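Probable porin (PDB 2Y0H) probably forms a channel across the outer membrane of Pseudomonas aeruginosa through which small solutes pass, as a barrel-shaped porin of the OprD family. Local coordinates at residues T96-L99 and T104-Q107; D272-L277 and P283-L288. One frame throughout, in Å; residues are numbered along the deposited sequence.

Interaction 1. Residues T96-L99 and T104-Q107; sequences TAKL and TQLQ
Leu99 and Leu106 face each other as a hydrogen-bonded antiparallel pair in the hairpin of strands 87-101 and 104-108. Leu99 N donates a hydrogen bond to Leu106 O at 2.9 Å, nearly straight at 163° and in the carbonyl plane. The return bond, Leu106 N to Leu99 O, is 3.0 Å long, its donor tilted 29° from the plane of the Leu99 carbonyl. Both oxygens take a CA-H contact besides: Lys98 CA lies 3.2 Å from Leu106 O, Gln105 CA 3.4 Å from Leu99 O. Lys98 and Gln107 form the next, non-hydrogen-bonded pair, so their polar backbone atoms turn outward; Lys98 bonds with Gly54 on one side of the hairpin, Gln107 with Leu134 on the other. Side chains sort by face. The leucines run side by side, CD1 of Leu99 4.1 Å from CD2 of Leu106. On the other face, Lys98 CG lies between its backbone N and carbonyl carbon (chi1 57°), and the extended chain passes Gln105 NE2, 4.0 Å from Lys98 CB, on its way to a salt bridge with Asp56 and a bond to Ser44 O. Thr96 OG1 bonds to Ile110 O, while its CG2 packs on Gln107 CB; Thr104 OG1 bonds to Ser137 OG and Glu139 OE2. A backbone ladder thus joins a largely apolar face, touched by bound detergent at Leu106, to a polar one, as expected of a membrane barrel wall.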
loop_
_atom_site.group_PDB
_atom_site.type_symbol
_atom_site.label_atom_id
_atom_site.label_comp_id
_atom_site.label_asym_id
_atom_site.label_seq_id
_atom_site.Cartn_x
_atom_site.Cartn_y
_atom_site.Cartn_z
ATOM N N THR A 96 -8.598 -8.929 17.188
ATOM C CA THR A 96 -9.199 -9.491 15.991
ATOM C C THR A 96 -9.706 -10.903 16.278
ATOM O O THR A 96 -8.913 -11.832 16.458
ATOM C CB THR A 96 -8.182 -9.565 14.842
ATOM O OG1 THR A 96 -7.566 -8.287 14.673
ATOM C CG2 THR A 96 -8.862 -9.985 13.562
ATOM N N ALA A 97 -11.026 -11.057 16.337
ATOM C CA ALA A 97 -11.633 -12.375 16.457
ATOM C C ALA A 97 -11.527 -13.035 15.094
ATOM O O ALA A 97 -11.649 -12.356 14.083
ATOM C CB ALA A 97 -13.103 -12.251 16.876
ATOM N N LYS A 98 -11.273 -14.340 15.059
ATOM C CA LYS A 98 -11.233 -15.061 13.790
ATOM C C LYS A 98 -12.022 -16.372 13.848
ATOM O O LYS A 98 -11.924 -17.118 14.822
ATOM C CB LYS A 98 -9.788 -15.304 13.318
ATOM C CG LYS A 98 -8.899 -16.045 14.296
ATOM C CD LYS A 98 -7.424 -15.916 13.923
ATOM C CE LYS A 98 -6.554 -16.718 14.895
ATOM N NZ LYS A 98 -5.074 -16.557 14.681
ATOM N N LEU A 99 -12.812 -16.628 12.804
ATOM C CA LEU A 99 -13.507 -17.902 12.632
ATOM C C LEU A 99 -12.988 -18.563 11.371
ATOM O O LEU A 99 -12.596 -17.878 10.426
ATOM C CB LEU A 99 -15.009 -17.698 12.478
ATOM C CG LEU A 99 -15.774 -16.861 13.507
ATOM C CD1 LEU A 99 -17.258 -16.844 13.151
ATOM C CD2 LEU A 99 -15.566 -17.384 14.908
ATOM N N THR A 104 -12.710 -20.951 4.270
ATOM C CA THR A 104 -13.306 -19.639 4.459
ATOM C C THR A 104 -12.920 -19.096 5.832
ATOM O O THR A 104 -12.886 -19.834 6.819
ATOM C CB THR A 104 -14.839 -19.697 4.290
ATOM O OG1 THR A 104 -15.151 -20.189 2.978
ATOM C CG2 THR A 104 -15.479 -18.320 4.479
ATOM N N GLN A 105 -12.603 -17.808 5.889
ATOM C CA GLN A 105 -12.196 -17.199 7.139
ATOM C C GLN A 105 -12.908 -15.876 7.357
ATOM O O GLN A 105 -13.045 -15.076 6.441
ATOM C CB GLN A 105 -10.684 -16.990 7.160
ATOM C CG GLN A 105 -10.174 -16.395 8.465
ATOM C CD GLN A 105 -8.708 -16.708 8.720
ATOM O OE1 GLN A 105 -8.068 -17.408 7.937
ATOM N NE2 GLN A 105 -8.175 -16.197 9.824
ATOM N N LEU A 106 -13.380 -15.656 8.573
ATOM C CA LEU A 106 -13.916 -14.357 8.931
ATOM C C LEU A 106 -13.028 -13.731 10.001
ATOM O O LEU A 106 -12.664 -14.387 10.980
ATOM C CB LEU A 106 -15.355 -14.477 9.431
ATOM C CG LEU A 106 -15.969 -13.202 10.021
ATOM C CD1 LEU A 106 -16.168 -12.143 8.943
ATOM C CD2 LEU A 106 -17.274 -13.499 10.750
ATOM N N GLN A 107 -12.667 -12.466 9.810
ATOM C CA GLN A 107 -11.945 -11.746 10.851
ATOM C C GLN A 107 -12.758 -10.545 11.270
ATOM O O GLN A 107 -13.254 -9.820 10.423
ATOM C CB GLN A 107 -10.601 -11.271 10.333
ATOM C CG GLN A 107 -9.735 -12.370 9.760
ATOM C CD GLN A 107 -8.521 -11.809 9.068
ATOM O OE1 GLN A 107 -7.499 -11.564 9.702
ATOM N NE2 GLN A 107 -8.635 -11.572 7.762
#

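Interaction 2. Residues D272-L277 and P283-L288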
loop_
_atom_site.group_PDB
_atom_site.type_symbol
_atom_site.label_atom_id
_atom_site.label_comp_id
_atom_site.label_asym_id
_atom_site.label_seq_id
_atom_site.Cartn_x
_atom_site.Cartn_y
_atom_site.Cartn_z
ATOM N N ASP A 272 -11.454 14.878 -11.217
ATOM C CA ASP A 272 -10.912 14.573 -9.890
ATOM C C ASP A 272 -9.617 13.754 -9.880
ATOM O O ASP A 272 -9.350 12.967 -10.783
ATOM C CB ASP A 272 -11.962 13.857 -9.029
ATOM C CG ASP A 272 -13.126 14.759 -8.674
ATOM O OD1 ASP A 272 -12.862 15.940 -8.362
ATOM O OD2 ASP A 272 -14.293 14.298 -8.726
ATOM N N ALA A 273 -8.829 13.941 -8.831
ATOM C CA ALA A 273 -7.748 13.025 -8.524
ATOM C C ALA A 273 -8.332 11.649 -8.209
ATOM O O ALA A 273 -9.504 11.524 -7.890
ATOM C CB ALA A 273 -6.939 13.537 -7.331
ATOM N N PHE A 274 -7.500 10.619 -8.300
ATOM C CA PHE A 274 -7.891 9.277 -7.904
ATOM C C PHE A 274 -8.264 9.212 -6.413
ATOM O O PHE A 274 -7.445 9.534 -5.550
ATOM C CB PHE A 274 -6.749 8.301 -8.201
ATOM C CG PHE A 274 -7.066 6.875 -7.864
ATOM C CD1 PHE A 274 -8.159 6.235 -8.454
ATOM C CD2 PHE A 274 -6.269 6.165 -6.963
ATOM C CE1 PHE A 274 -8.456 4.918 -8.158
ATOM C CE2 PHE A 274 -6.554 4.834 -6.650
ATOM C CZ PHE A 274 -7.650 4.204 -7.252
ATOM N N PRO A 275 -9.502 8.794 -6.111
ATOM C CA PRO A 275 -9.963 8.706 -4.715
ATOM C C PRO A 275 -9.308 7.556 -3.955
ATOM O O PRO A 275 -9.345 6.409 -4.419
ATOM C CB PRO A 275 -11.465 8.444 -4.858
ATOM C CG PRO A 275 -11.802 8.854 -6.283
ATOM C CD PRO A 275 -10.588 8.529 -7.070
ATOM N N VAL A 276 -8.690 7.876 -2.820
ATOM C CA VAL A 276 -8.282 6.871 -1.842
ATOM C C VAL A 276 -8.849 7.258 -0.497
ATOM O O VAL A 276 -9.133 8.437 -0.260
ATOM C CB VAL A 276 -6.740 6.753 -1.721
ATOM C CG1 VAL A 276 -6.171 6.010 -2.914
ATOM C CG2 VAL A 276 -6.091 8.141 -1.589
ATOM N N LEU A 277 -9.010 6.272 0.386
ATOM C CA LEU A 277 -9.402 6.533 1.771
ATOM C C LEU A 277 -8.365 7.401 2.495
ATOM O O LEU A 277 -7.163 7.289 2.242
ATOM C CB LEU A 277 -9.599 5.218 2.533
ATOM C CG LEU A 277 -10.742 4.326 2.030
ATOM C CD1 LEU A 277 -10.755 2.969 2.736
ATOM C CD2 LEU A 277 -12.081 5.037 2.199
ATOM N N PRO A 283 -2.560 4.314 -2.709
ATOM C CA PRO A 283 -3.316 4.113 -3.950
ATOM C C PRO A 283 -2.689 2.936 -4.703
ATOM O O PRO A 283 -1.472 2.898 -4.878
ATOM C CB PRO A 283 -3.079 5.416 -4.731
ATOM C CG PRO A 283 -2.314 6.336 -3.814
ATOM C CD PRO A 283 -1.663 5.479 -2.784
ATOM N N TYR A 284 -3.503 1.975 -5.114
ATOM C CA TYR A 284 -2.998 0.763 -5.739
ATOM C C TYR A 284 -2.699 1.018 -7.230
ATOM O O TYR A 284 -3.444 0.583 -8.104
ATOM C CB TYR A 284 -4.035 -0.352 -5.559
ATOM C CG TYR A 284 -3.532 -1.727 -5.921
ATOM C CD1 TYR A 284 -2.476 -2.303 -5.224
ATOM C CD2 TYR A 284 -4.099 -2.441 -6.971
ATOM C CE1 TYR A 284 -2.004 -3.571 -5.561
ATOM C CE2 TYR A 284 -3.642 -3.708 -7.309
ATOM C CZ TYR A 284 -2.596 -4.264 -6.606
ATOM O OH TYR A 284 -2.139 -5.519 -6.942
ATOM N N VAL A 285 -1.617 1.748 -7.502
ATOM C CA VAL A 285 -1.331 2.244 -8.842
ATOM C C VAL A 285 0.108 2.014 -9.289
ATOM O O VAL A 285 1.039 2.097 -8.495
ATOM C CB VAL A 285 -1.649 3.751 -8.974
ATOM C CG1 VAL A 285 -3.098 4.027 -8.575
ATOM C CG2 VAL A 285 -0.677 4.597 -8.151
ATOM N N ALA A 286 0.267 1.728 -10.578
ATOM C CA ALA A 286 1.573 1.506 -11.200
ATOM C C ALA A 286 2.636 2.549 -10.857
ATOM O O ALA A 286 3.737 2.201 -10.469
ATOM C CB ALA A 286 1.415 1.400 -12.712
ATOM N N ASN A 287 2.310 3.825 -11.004
ATOM C CA ASN A 287 3.318 4.872 -10.866
ATOM C C ASN A 287 3.442 5.472 -9.461
ATOM O O ASN A 287 3.951 6.584 -9.286
ATOM C CB ASN A 287 3.129 5.947 -11.943
ATOM C CG ASN A 287 3.521 5.441 -13.327
ATOM O OD1 ASN A 287 3.940 4.294 -13.463
ATOM N ND2 ASN A 287 3.387 6.290 -14.359
ATOM N N LEU A 288 2.989 4.723 -8.464
ATOM C CA LEU A 288 3.149 5.130 -7.081
ATOM C C LEU A 288 4.620 5.310 -6.748
ATOM O O LEU A 288 5.428 4.444 -7.045
ATOM C CB LEU A 288 2.548 4.074 -6.146
ATOM C CG LEU A 288 2.882 4.327 -4.674
ATOM C CD1 LEU A 288 1.978 5.419 -4.155
ATOM C CD2 LEU A 288 2.745 3.060 -3.839
#
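Pro283 meets the loop segment 272-277 through two neighbours, Val276 and Phe274, and no hydrogen bond links 272-277 with 283-288. Val276 CG1 comes to 3.6 Å from Pro283 CB and equally close to Pro283 CA, so one methyl presses on the root of the proline ring. That methyl stands anti to the carbonyl carbon of Val276 (chi1 -75°), and the side chain of Val276 sets out toward segment 283-288. The same Pro283 CB also sits at the edge of the Phe274 ring, near its plane, 4.0 Å from Phe274 CD2. With CG anti to the backbone N (chi1 -178°), Phe274 carries its ring toward 283-288, where it also meets Phe230. Tyr284 follows as the centre of an inverse gamma turn, closed by a weak bond from Val285 N to Pro283 O at 2.9 Å. The Tyr284 ring leads away from 272-277 and makes a cation-pi contact with Arg228. The chain then brings Val285 back toward the aromatic ring: CG1 of Val285 approaches Phe274 CE2 obliquely at 4.0 Å, the two side chains passing alongside with opposite headings. Val285 also opens a type I turn, in which Leu288 N bonds to Val285 O at 3.3 Å. At the middle of this turn, polar groups bond to residues of the barrel wall: Ala286 N to Asn249, Asn287 N to Gln266, and Asn287's amide to Gln303 and Ser301. Between the two segments, then, cohesion is purely apolar; directional bonds to the wall, those of the turn and that of Pro275 O with Gln206 NE2, help to hold this long loop within the barrel.

Overall arrangement
The two contacts illustrate how a barrel divides its chemistry between wall and interior. Interaction 1 lies about 22 Å from the centre of the chain, partly buried, and joins adjacent strands through paired backbone hydrogen bonds. Interaction 2 is a buried contact only about 10 Å from that centre, between irregular parts of one loop connecting strands 259-269 and 300-309; apolar contacts, mostly between side chains, mediate it, with no hydrogen bond across and a smaller interface of 144 Å² against 299 Å². They share no element: their centres are 29 Å apart and their nearest atoms about 15 Å. Detergent touches the first directly, whereas Val285 in the second is about 10 Å from one.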